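Local coordinates for MutT/nudix family protein (Shewanella oneidensis, PDB 3GZ5), which probably regulates the transcription of NAD metabolism genes in response to ADP-ribose, pairing a Nudix domain with a DNA-binding winged helix, at residues I87-C91 and Q151-R155. Residues are numbered along the deposited sequence; the frame is centred on the assembly and turned at random.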
loop_
_atom_site.group_PDB
_atom_site.type_symbol
_atom_site.label_atom_id
_atom_site.label_comp_id
_atom_site.label_asym_id
_atom_site.label_seq_id
_atom_site.Cartn_x
_atom_site.Cartn_y
_atom_site.Cartn_z
ATOM N N ILE B 87 -1.147 -6.208 -11.594
ATOM C CA ILE B 87 -1.618 -4.875 -11.220
ATOM C C ILE B 87 -1.858 -4.811 -9.724
ATOM O O ILE B 87 -2.378 -5.747 -9.136
ATOM C CB ILE B 87 -2.881 -4.436 -12.067
ATOM C CG1 ILE B 87 -3.155 -2.947 -11.881
ATOM C CG2 ILE B 87 -4.134 -5.292 -11.723
ATOM C CD1 ILE B 87 -3.718 -2.291 -13.110
ATOM N N GLU B 88 -1.446 -3.712 -9.107
ATOM C CA GLU B 88 -1.574 -3.516 -7.681
ATOM C C GLU B 88 -1.706 -2.030 -7.403
ATOM O O GLU B 88 -0.969 -1.205 -7.975
ATOM C CB GLU B 88 -0.314 -4.050 -6.962
ATOM C CG GLU B 88 -0.309 -3.803 -5.446
ATOM C CD GLU B 88 1.018 -4.149 -4.782
ATOM O OE1 GLU B 88 1.000 -4.743 -3.678
ATOM O OE2 GLU B 88 2.084 -3.811 -5.349
ATOM N N GLN B 89 -2.622 -1.679 -6.511
ATOM C CA GLN B 89 -2.777 -0.298 -6.087
ATOM C C GLN B 89 -1.493 0.219 -5.422
ATOM O O GLN B 89 -0.918 -0.443 -4.545
ATOM C CB GLN B 89 -3.969 -0.201 -5.125
ATOM C CG GLN B 89 -4.764 1.081 -5.209
ATOM C CD GLN B 89 -5.970 1.069 -4.296
ATOM O OE1 GLN B 89 -7.100 0.788 -4.726
ATOM N NE2 GLN B 89 -5.744 1.378 -3.045
ATOM N N LEU B 90 -1.029 1.385 -5.857
ATOM C CA LEU B 90 0.136 2.046 -5.292
ATOM C C LEU B 90 -0.225 2.976 -4.111
ATOM O O LEU B 90 0.232 2.800 -2.978
ATOM C CB LEU B 90 0.855 2.838 -6.397
ATOM C CG LEU B 90 2.150 3.575 -6.015
ATOM C CD1 LEU B 90 3.232 2.612 -5.526
ATOM C CD2 LEU B 90 2.675 4.496 -7.139
ATOM N N CYS B 91 -1.047 3.981 -4.399
ATOM C CA CYS B 91 -1.348 5.019 -3.452
ATOM C C CYS B 91 -2.523 5.831 -4.014
ATOM O O CYS B 91 -2.895 5.687 -5.191
ATOM C CB CYS B 91 -0.119 5.916 -3.206
ATOM S SG CYS B 91 0.432 6.770 -4.704
ATOM N N GLN B 151 7.439 7.061 -7.018
ATOM C CA GLN B 151 6.874 6.200 -5.997
ATOM C C GLN B 151 6.681 4.747 -6.510
ATOM O O GLN B 151 7.045 3.789 -5.829
ATOM C CB GLN B 151 5.572 6.800 -5.471
ATOM C CG GLN B 151 5.201 6.307 -4.080
ATOM C CD GLN B 151 4.105 7.129 -3.413
ATOM O OE1 GLN B 151 3.877 8.308 -3.745
ATOM N NE2 GLN B 151 3.418 6.505 -2.455
ATOM N N ALA B 152 6.115 4.599 -7.707
ATOM C CA ALA B 152 5.947 3.279 -8.322
ATOM C C ALA B 152 7.296 2.573 -8.482
ATOM O O ALA B 152 7.425 1.399 -8.155
ATOM C CB ALA B 152 5.234 3.399 -9.669
ATOM N N ARG B 153 8.286 3.310 -8.997
ATOM C CA ARG B 153 9.635 2.792 -9.226
ATOM C C ARG B 153 10.315 2.310 -7.936
ATOM O O ARG B 153 11.035 1.302 -7.939
ATOM C CB ARG B 153 10.496 3.838 -9.960
ATOM C CG ARG B 153 11.985 3.459 -10.137
ATOM C CD ARG B 153 12.193 2.245 -11.033
ATOM N NE ARG B 153 13.623 1.946 -11.192
ATOM C CZ ARG B 153 14.370 1.317 -10.287
ATOM N NH1 ARG B 153 13.838 0.895 -9.132
ATOM N NH2 ARG B 153 15.648 1.100 -10.540
ATOM N N GLU B 154 10.082 3.046 -6.852
ATOM C CA GLU B 154 10.546 2.708 -5.525
ATOM C C GLU B 154 9.846 1.479 -4.925
ATOM O O GLU B 154 10.472 0.658 -4.227
ATOM C CB GLU B 154 10.248 3.871 -4.611
ATOM C CG GLU B 154 11.274 4.932 -4.540
ATOM C CD GLU B 154 11.090 5.698 -3.257
ATOM O OE1 GLU B 154 12.001 5.632 -2.402
ATOM O OE2 GLU B 154 10.003 6.308 -3.077
ATOM N N ARG B 155 8.537 1.363 -5.136
ATOM C CA ARG B 155 7.874 0.131 -4.707
ATOM C C ARG B 155 8.345 -1.083 -5.499
ATOM O O ARG B 155 8.485 -2.137 -4.947
ATOM C CB ARG B 155 6.339 0.205 -4.672
ATOM C CG ARG B 155 5.817 -0.953 -3.736
ATOM C CD ARG B 155 4.367 -0.987 -3.526
ATOM N NE ARG B 155 3.673 -1.124 -4.805
ATOM C CZ ARG B 155 2.348 -1.129 -4.930
ATOM N NH1 ARG B 155 1.802 -1.225 -6.141
ATOM N NH2 ARG B 155 1.581 -1.027 -3.839
#
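Arg155 reaches from helix 151-155 to the backbone of strand 87-91, where its NH2 gives Gln89 O a hydrogen bond of 2.7 Å. At the base of the side chain, Arg155 CB lies 4.0 Å from Leu90 CD1. CG continues anti to the backbone N (chi1 -160°), the chain runs straight on to CD, and the bend at chi3 (59°) swings the guanidinium in between two strand side chains. Arg155 NE passes Leu90 CD1 at 3.8 Å, and that methyl sits over the centre of one guanidinium face. The carboxylate of Glu88 lies over the opposite face, offset toward the rim, its plane turned 34° from the guanidinium. This is a salt bridge of charges alone, since no N-H points at OE2, whose modelled position is uncertain. At the tip, NH1 adds weak bonds to the carbonyl oxygens of Glu88 and Gln89, both at the guanidinium edge. Cutting Arg155 back to an alanine is likely to leave Gln89 O without its donor from the helix, Glu88 without one of its cationic partners and a gap beside Leu90 CD1. One turn back along the helix, Leu90 CD2 meets Ala152 CB at 3.8 Å, and the amide of Gln151 reaches Cys91, NE2 to CB 3.7 Å. Lys159 of the same helix makes a second salt bridge to Glu88. The contact joins helix 145-162 to the mixed sheet of the Nudix domain at strand 86-95, which has a classic bulge, Leu90 and Cys91 both opposite Cys108 of antiparallel strand 104-112; Ala152 also packs on strand 22-33.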